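Local coordinates for protein putative hydantoin racemase (Klebsiella pneumoniae subsp. pneumoniae, PDB 3QVK) that probably interconverts the D and L forms of 5-monosubstituted hydantoins, such as 5-benzylhydantoin and 5-isobutylhydantoin, as a racemase of the HyuE family, at residues Q5-N10 and L34-R39; F78-L83 and I95-A100; T116-T121 and A143-V148. All coordinates share one frame; numbering follows the deposited sequence.

The three contacts converge on one bound 2AL molecule, a hydantoin-like compound, from two parallel sheets that share the strand order 2-1-3-4. Contact 1 and contact 3 hold equivalent places: each joins the first and second strands of its own sheet where the chain leaves for the ligand. Contact 2 reaches the same sheet as contact 1 through strand 94-96, and the two touch through Pro9 CB and Pro81 CG, 3.8 Å apart. Contact 3 touches neither, its nearest atoms lying about 5 Å from each; its centre is about 22 Å from that of contact 1. Asn10 and Phe78 meet 2AL from one sheet, Thr117 and Val148 from the other, consistent with an inter-lobe active site.

Contact 1: residues Q5-N10 and L34-R39; sequences QVINPN and LAVCPR. With 2AL (1-(2,5-dioxo-2,5-dihydro-1H-imidazol-4-yl)urea), chain C.
Pro38 packs its ring against three successive carbonyl groups of the facing segment: CD comes to 3.0 Å from Asn8 O and also lies near Asn10 O, while CG approaches Pro9 O. This close apolar-to-carbonyl packing begins where the regular parallel pairing ends. Before it, three backbone hydrogen bonds fix the register: Val6 N to Leu34 O, Val36 N to Val6 O and Asn8 N to Val36 O. The middle one, Val36 N to Val6 O at 2.9 Å, is nearly straight, at 171°.

One face of the pairing centres on Val36. With CG1 anti to the carbonyl carbon (chi1 -67°), CG2 falls between the backbone N and the carbonyl carbon and reaches Ile7 CG1 at 3.8 Å. The same methyl also lies beside the extended chain of Gln5, which crosses Val36 at about a right angle. The amide of Gln5 is held from outside, NE2 by Gln61 and OE1 by His73.

Past the strand, two amides link up. Asn8 ND2 donates to Asn10 OD1 (2.8 Å) from well above the carbonyl plane, and Asn10 OD1 also accepts from Ser12 N. So held, Asn10 directs ND2 to O8 of the bound 2AL at 2.8 Å. The bonding of Asn8, whose ND2 also bonds Thr16, is consistent with a second-shell role.

The two strands belong to the beta-alpha-beta unit of strand 2-7, helix 13-26 and strand 31-36. Helix 48-68 packs on the face of Ile7 and Val36, helix 13-26 packs on that of Val6, and strand 72-75 pairs with the other edge of strand 2-7.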
# COMPACT_ATOMS: atom_id res chain seq x y z
N GLN A 5 -15.98 -25.70 19.22
CA GLN A 5 -16.91 -26.01 18.13
C GLN A 5 -16.25 -25.72 16.79
O GLN A 5 -15.98 -24.57 16.45
CB GLN A 5 -18.19 -25.18 18.28
CG GLN A 5 -19.29 -25.56 17.28
CD GLN A 5 -20.43 -24.55 17.23
OE1 GLN A 5 -20.21 -23.34 17.27
NE2 GLN A 5 -21.65 -25.05 17.14
N VAL A 6 -15.98 -26.78 16.03
CA VAL A 6 -15.40 -26.64 14.70
C VAL A 6 -16.52 -26.73 13.66
O VAL A 6 -17.12 -27.80 13.46
CB VAL A 6 -14.30 -27.70 14.42
CG1 VAL A 6 -13.67 -27.46 13.06
CG2 VAL A 6 -13.23 -27.66 15.51
N ILE A 7 -16.81 -25.60 13.03
CA ILE A 7 -17.92 -25.50 12.09
C ILE A 7 -17.45 -25.63 10.65
O ILE A 7 -16.70 -24.78 10.15
CB ILE A 7 -18.69 -24.16 12.26
CG1 ILE A 7 -19.10 -23.94 13.71
CG2 ILE A 7 -19.91 -24.11 11.32
CD1 ILE A 7 -19.46 -22.51 14.04
N ASN A 8 -17.89 -26.70 9.99
CA ASN A 8 -17.78 -26.79 8.54
C ASN A 8 -18.92 -25.96 7.95
O ASN A 8 -20.09 -26.29 8.16
CB ASN A 8 -17.87 -28.26 8.09
CG ASN A 8 -17.80 -28.42 6.57
OD1 ASN A 8 -17.36 -27.52 5.86
ND2 ASN A 8 -18.23 -29.57 6.08
N PRO A 9 -18.59 -24.86 7.24
CA PRO A 9 -19.60 -23.94 6.71
C PRO A 9 -20.44 -24.53 5.58
O PRO A 9 -21.53 -24.02 5.30
CB PRO A 9 -18.76 -22.77 6.19
CG PRO A 9 -17.45 -22.89 6.89
CD PRO A 9 -17.23 -24.36 6.99
N ASN A 10 -19.94 -25.58 4.93
CA ASN A 10 -20.74 -26.31 3.94
C ASN A 10 -21.48 -27.50 4.57
O ASN A 10 -21.16 -27.91 5.69
CB ASN A 10 -19.89 -26.73 2.72
CG ASN A 10 -18.88 -27.82 3.03
OD1 ASN A 10 -19.24 -28.90 3.51
ND2 ASN A 10 -17.62 -27.56 2.74
N LEU A 34 -16.15 -30.36 18.93
CA LEU A 34 -17.53 -30.49 18.48
C LEU A 34 -17.60 -30.15 16.99
O LEU A 34 -17.78 -28.99 16.61
CB LEU A 34 -18.46 -29.57 19.29
CG LEU A 34 -18.78 -29.92 20.75
CD1 LEU A 34 -17.69 -29.46 21.71
CD2 LEU A 34 -20.12 -29.32 21.15
N ALA A 35 -17.43 -31.17 16.15
CA ALA A 35 -17.45 -31.00 14.70
C ALA A 35 -18.88 -30.95 14.17
O ALA A 35 -19.64 -31.91 14.30
CB ALA A 35 -16.67 -32.11 14.02
N VAL A 36 -19.25 -29.81 13.59
CA VAL A 36 -20.62 -29.58 13.12
C VAL A 36 -20.68 -28.97 11.71
O VAL A 36 -19.67 -28.49 11.18
CB VAL A 36 -21.43 -28.68 14.09
CG1 VAL A 36 -21.69 -29.39 15.42
CG2 VAL A 36 -20.75 -27.33 14.32
N CYS A 37 -21.87 -29.00 11.12
CA CYS A 37 -22.15 -28.33 9.86
C CYS A 37 -23.59 -27.81 9.89
O CYS A 37 -24.39 -28.27 10.71
CB CYS A 37 -21.94 -29.29 8.68
SG CYS A 37 -22.99 -30.75 8.67
N PRO A 38 -23.93 -26.83 9.02
CA PRO A 38 -25.27 -26.25 9.06
C PRO A 38 -26.36 -27.24 8.65
O PRO A 38 -26.08 -28.17 7.89
CB PRO A 38 -25.20 -25.11 8.03
CG PRO A 38 -23.75 -24.89 7.78
CD PRO A 38 -23.12 -26.22 7.95
N ARG A 39 -27.57 -27.04 9.16
CA ARG A 39 -28.72 -27.86 8.81
C ARG A 39 -29.20 -27.55 7.39
O ARG A 39 -29.70 -28.43 6.68
CB ARG A 39 -29.86 -27.65 9.80
C4 2AL C . -13.65 -24.16 0.45
C5 2AL C . -13.39 -24.90 1.58
O5 2AL C . -12.37 -24.85 2.27
N7 2AL C . -14.44 -25.68 1.82
C8 2AL C . -15.32 -25.42 0.84
O8 2AL C . -16.42 -25.96 0.73
N9 2AL C . -14.86 -24.49 -0.00
N3 2AL C . -12.85 -23.25 -0.12
C2 2AL C . -11.90 -23.57 -1.00
N1 2AL C . -11.75 -24.86 -1.31
O2 2AL C . -11.19 -22.71 -1.51

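Contact 2: residues F78-L83 and I95-A100; sequences FGDPGL and IGIAEA. With 2AL (1-(2,5-dioxo-2,5-dihydro-1H-imidazol-4-yl)urea), chain C.
Asp80 accepts hydrogen bonds from amides in the first turn of helix 97-108. OD1 accepts from Ala98 N (3.0 Å, 158°) and OD2 from Glu99 N (3.0 Å), each oxygen using its syn lone pair, so the carboxylate is held as a fork across consecutive amides. OD2 is also bonded to Tyr132. Gly96 is the N-cap; without a side chain there, Asp80 from the facing loop meets the helix amides instead. Glu99 OE1 folds back to Gly96 N at 3.0 Å, as in the N3 half of a capping box whose other half, the bond to Glu99 N, comes from Asp80. Glu99 OE2 forms a salt bridge with Arg87.

Apolar packing flanks this cap. Ala98 CB lies over one face of the Phe78 ring, a CH-pi contact 3.9 Å from the centroid and 20° off the normal. Ile97 CD1 reaches Phe78 N, and Leu83 CD1 approaches Gly96 N at 3.6 Å.

Ligand binding uses the backbone: Phe78 N donates to O5 of 2AL at 3.0 Å and 163°.

The helix terminus, with its amides pointing at Asp80, would probably stabilise a negative carboxylate, and the grip is consistent with holding in place the loop that presents Phe78 N.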
# COMPACT_ATOMS: atom_id res chain seq x y z
N PHE A 78 -11.91 -22.26 3.63
CA PHE A 78 -10.80 -21.35 3.33
C PHE A 78 -11.21 -19.92 2.96
O PHE A 78 -10.35 -19.05 2.80
CB PHE A 78 -9.90 -21.96 2.24
CG PHE A 78 -8.53 -21.34 2.18
CD1 PHE A 78 -7.60 -21.58 3.19
CD2 PHE A 78 -8.16 -20.53 1.11
CE1 PHE A 78 -6.32 -21.02 3.13
CE2 PHE A 78 -6.89 -19.96 1.05
CZ PHE A 78 -5.97 -20.21 2.06
N GLY A 79 -12.51 -19.66 2.84
CA GLY A 79 -12.99 -18.31 2.62
C GLY A 79 -13.33 -17.57 3.91
O GLY A 79 -13.70 -16.40 3.88
N ASP A 80 -13.19 -18.27 5.04
CA ASP A 80 -13.58 -17.77 6.36
C ASP A 80 -14.93 -17.04 6.37
O ASP A 80 -15.03 -15.93 6.89
CB ASP A 80 -12.48 -16.86 6.95
CG ASP A 80 -11.16 -17.59 7.17
OD1 ASP A 80 -11.10 -18.83 7.04
OD2 ASP A 80 -10.16 -16.90 7.49
N PRO A 81 -15.98 -17.67 5.79
CA PRO A 81 -17.25 -16.97 5.61
C PRO A 81 -17.91 -16.58 6.94
O PRO A 81 -17.98 -17.39 7.86
CB PRO A 81 -18.12 -17.98 4.86
CG PRO A 81 -17.56 -19.30 5.22
CD PRO A 81 -16.08 -19.08 5.35
N GLY A 82 -18.37 -15.33 7.01
CA GLY A 82 -19.07 -14.81 8.18
C GLY A 82 -18.21 -14.69 9.43
O GLY A 82 -18.73 -14.75 10.54
N LEU A 83 -16.91 -14.50 9.24
CA LEU A 83 -15.96 -14.44 10.36
C LEU A 83 -16.29 -13.33 11.37
O LEU A 83 -16.41 -13.60 12.56
CB LEU A 83 -14.51 -14.32 9.87
CG LEU A 83 -13.40 -14.27 10.93
CD1 LEU A 83 -13.31 -15.57 11.73
CD2 LEU A 83 -12.06 -13.94 10.30
N ILE A 95 -12.06 -18.29 15.08
CA ILE A 95 -10.89 -18.30 14.20
C ILE A 95 -11.21 -18.97 12.86
O ILE A 95 -11.74 -20.08 12.82
CB ILE A 95 -9.67 -19.03 14.86
CG1 ILE A 95 -9.40 -18.50 16.29
CG2 ILE A 95 -8.42 -18.93 13.99
CD1 ILE A 95 -9.04 -17.02 16.38
N GLY A 96 -10.89 -18.27 11.77
CA GLY A 96 -11.04 -18.84 10.43
C GLY A 96 -9.83 -19.68 10.08
O GLY A 96 -8.73 -19.43 10.58
N ILE A 97 -10.02 -20.68 9.21
CA ILE A 97 -8.92 -21.57 8.84
C ILE A 97 -7.92 -20.95 7.86
O ILE A 97 -6.73 -21.29 7.89
CB ILE A 97 -9.39 -22.98 8.36
CG1 ILE A 97 -10.24 -22.88 7.09
CG2 ILE A 97 -10.11 -23.71 9.49
CD1 ILE A 97 -10.21 -24.15 6.24
N ALA A 98 -8.39 -20.04 7.01
CA ALA A 98 -7.49 -19.27 6.14
C ALA A 98 -6.65 -18.34 7.00
O ALA A 98 -5.42 -18.29 6.85
CB ALA A 98 -8.28 -18.49 5.11
N GLU A 99 -7.32 -17.62 7.90
CA GLU A 99 -6.68 -16.74 8.87
C GLU A 99 -5.57 -17.47 9.63
O GLU A 99 -4.42 -17.00 9.66
CB GLU A 99 -7.74 -16.20 9.84
CG GLU A 99 -7.22 -15.30 10.96
CD GLU A 99 -8.28 -15.00 12.01
OE1 GLU A 99 -9.15 -15.86 12.25
OE2 GLU A 99 -8.23 -13.90 12.60
N ALA A 100 -5.90 -18.61 10.22
CA ALA A 100 -4.97 -19.38 11.04
C ALA A 100 -3.78 -19.93 10.26
O ALA A 100 -2.64 -19.86 10.73
CB ALA A 100 -5.69 -20.50 11.76
C4 2AL C . -13.65 -24.16 0.45
C5 2AL C . -13.39 -24.90 1.58
O5 2AL C . -12.37 -24.85 2.27
N7 2AL C . -14.44 -25.68 1.82
C8 2AL C . -15.32 -25.42 0.84
O8 2AL C . -16.42 -25.96 0.73
N9 2AL C . -14.86 -24.49 -0.00
N3 2AL C . -12.85 -23.25 -0.12
C2 2AL C . -11.90 -23.57 -1.00
N1 2AL C . -11.75 -24.86 -1.31
O2 2AL C . -11.19 -22.71 -1.51

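Contact 3: residues T116-T121 and A143-V148; sequences TTLPRT and AIDLPV. With 2AL (1-(2,5-dioxo-2,5-dihydro-1H-imidazol-4-yl)urea), chain C.
Leu118 packs CG and CD2 against Leu146 O while its own carbonyl oxygen is gripped twice: Thr121 OG1 donates to Leu118 O at 2.7 Å, in the carbonyl plane and on a lone pair, and Thr121 N adds a bond to the same oxygen at 3.2 Å. This double acceptance fixes the turn from 118 to 121 and the rotation of the Thr121 hydroxyl, which stands between its backbone N and carbonyl carbon (chi1 64°).

Across the segments, the parallel pairing of Thr116 with Ala143 ends in a bond from Ile144 N to Thr116 O, 3.0 Å long and 151° at the hydrogen. One residue later, Asp145 N reaches Thr117 O, but its angle of 124° makes that bond weak. The Ala143 methyl lies against the Leu118-Pro119 peptide, CB 3.6 Å from Pro119 N. On the solvent-exposed side, the Pro119 ring crosses Asp145 at about a right angle, with CD 3.6 Å from Asp145 OD2.

Towards the ligand, Val148 CG2 meets Thr117 OG1 at 3.4 Å, and both side chains border the urea end of 2AL. N1 of 2AL donates weakly to Thr117 OG1 at 3.2 Å, whereas Val148 CG1 lies by the ring carbon C8. Thr116 OG1 is hydrogen-bonded to Gly181 and stands close to the urea oxygen O2.

Arg120 forms salt bridges to Glu88 and Glu231 of the third subunit. The contact occupies the ends of strands 112-116 and 138-143, where the chain turns off towards helices 122-132 and 157-172. Leu122 of the former touches Thr116 and Ala143, while the latter packs on Ile144 and Leu146.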
# COMPACT_ATOMS: atom_id res chain seq x y z
N THR A 116 -4.90 -24.10 -3.74
CA THR A 116 -6.34 -24.25 -3.50
C THR A 116 -7.03 -25.06 -4.61
O THR A 116 -6.36 -25.65 -5.46
CB THR A 116 -7.03 -22.88 -3.25
OG1 THR A 116 -8.37 -23.08 -2.79
CG2 THR A 116 -7.04 -22.01 -4.50
N THR A 117 -8.36 -25.09 -4.58
CA THR A 117 -9.16 -25.97 -5.44
C THR A 117 -9.45 -25.39 -6.83
O THR A 117 -8.81 -25.77 -7.81
CB THR A 117 -10.48 -26.38 -4.75
OG1 THR A 117 -11.23 -25.20 -4.41
CG2 THR A 117 -10.21 -27.18 -3.49
N LEU A 118 -10.43 -24.49 -6.91
CA LEU A 118 -10.88 -23.92 -8.18
C LEU A 118 -10.28 -22.54 -8.46
O LEU A 118 -10.03 -21.78 -7.52
CB LEU A 118 -12.41 -23.83 -8.22
CG LEU A 118 -13.23 -25.09 -8.51
CD1 LEU A 118 -14.71 -24.78 -8.36
CD2 LEU A 118 -12.94 -25.65 -9.90
N PRO A 119 -10.03 -22.23 -9.75
CA PRO A 119 -9.55 -20.91 -10.16
C PRO A 119 -10.42 -19.74 -9.67
O PRO A 119 -9.88 -18.69 -9.33
CB PRO A 119 -9.58 -20.98 -11.69
CG PRO A 119 -9.35 -22.42 -11.98
CD PRO A 119 -10.05 -23.17 -10.88
N ARG A 120 -11.73 -19.93 -9.64
CA ARG A 120 -12.65 -18.86 -9.24
C ARG A 120 -12.63 -18.53 -7.74
O ARG A 120 -13.20 -17.51 -7.32
CB ARG A 120 -14.08 -19.14 -9.73
CG ARG A 120 -14.81 -20.27 -9.01
CD ARG A 120 -16.26 -20.38 -9.50
NE ARG A 120 -16.99 -19.12 -9.34
CZ ARG A 120 -18.21 -18.89 -9.82
NH1 ARG A 120 -18.86 -19.83 -10.49
NH2 ARG A 120 -18.77 -17.71 -9.63
N THR A 121 -11.99 -19.38 -6.94
CA THR A 121 -11.84 -19.13 -5.51
C THR A 121 -10.57 -18.33 -5.19
O THR A 121 -10.41 -17.83 -4.07
CB THR A 121 -11.86 -20.44 -4.67
OG1 THR A 121 -10.72 -21.24 -5.00
CG2 THR A 121 -13.14 -21.23 -4.91
N ALA A 143 -4.23 -22.86 -8.15
CA ALA A 143 -5.43 -23.69 -8.11
C ALA A 143 -5.22 -24.97 -8.92
O ALA A 143 -4.60 -24.94 -9.98
CB ALA A 143 -6.63 -22.92 -8.63
N ILE A 144 -5.73 -26.08 -8.41
CA ILE A 144 -5.56 -27.39 -9.05
C ILE A 144 -6.60 -27.69 -10.14
O ILE A 144 -6.53 -28.72 -10.81
CB ILE A 144 -5.50 -28.56 -8.02
CG1 ILE A 144 -6.77 -28.59 -7.15
CG2 ILE A 144 -4.23 -28.46 -7.17
CD1 ILE A 144 -7.00 -29.91 -6.42
N ASP A 145 -7.56 -26.77 -10.29
CA ASP A 145 -8.64 -26.85 -11.29
C ASP A 145 -9.52 -28.10 -11.15
O ASP A 145 -9.87 -28.75 -12.14
CB ASP A 145 -8.10 -26.68 -12.72
CG ASP A 145 -9.18 -26.25 -13.72
OD1 ASP A 145 -8.90 -26.28 -14.93
OD2 ASP A 145 -10.29 -25.88 -13.29
N LEU A 146 -9.87 -28.42 -9.91
CA LEU A 146 -10.84 -29.46 -9.61
C LEU A 146 -11.84 -28.94 -8.58
O LEU A 146 -11.47 -28.11 -7.74
CB LEU A 146 -10.16 -30.73 -9.09
CG LEU A 146 -9.37 -31.62 -10.05
CD1 LEU A 146 -8.78 -32.80 -9.30
CD2 LEU A 146 -10.22 -32.12 -11.22
N PRO A 147 -13.10 -29.41 -8.64
CA PRO A 147 -14.10 -28.99 -7.65
C PRO A 147 -13.68 -29.35 -6.22
O PRO A 147 -12.90 -30.29 -6.03
CB PRO A 147 -15.35 -29.78 -8.06
CG PRO A 147 -14.86 -30.89 -8.92
CD PRO A 147 -13.67 -30.33 -9.64
N VAL A 148 -14.19 -28.60 -5.25
CA VAL A 148 -13.83 -28.79 -3.84
C VAL A 148 -14.01 -30.24 -3.36
O VAL A 148 -13.14 -30.79 -2.70
CB VAL A 148 -14.62 -27.80 -2.93
CG1 VAL A 148 -14.41 -28.12 -1.45
CG2 VAL A 148 -14.21 -26.37 -3.21
C4 2AL C . -13.65 -24.16 0.45
C5 2AL C . -13.39 -24.90 1.58
O5 2AL C . -12.37 -24.85 2.27
N7 2AL C . -14.44 -25.68 1.82
C8 2AL C . -15.32 -25.42 0.84
O8 2AL C . -16.42 -25.96 0.73
N9 2AL C . -14.86 -24.49 -0.00
N3 2AL C . -12.85 -23.25 -0.12
C2 2AL C . -11.90 -23.57 -1.00
N1 2AL C . -11.75 -24.86 -1.31
O2 2AL C . -11.19 -22.71 -1.51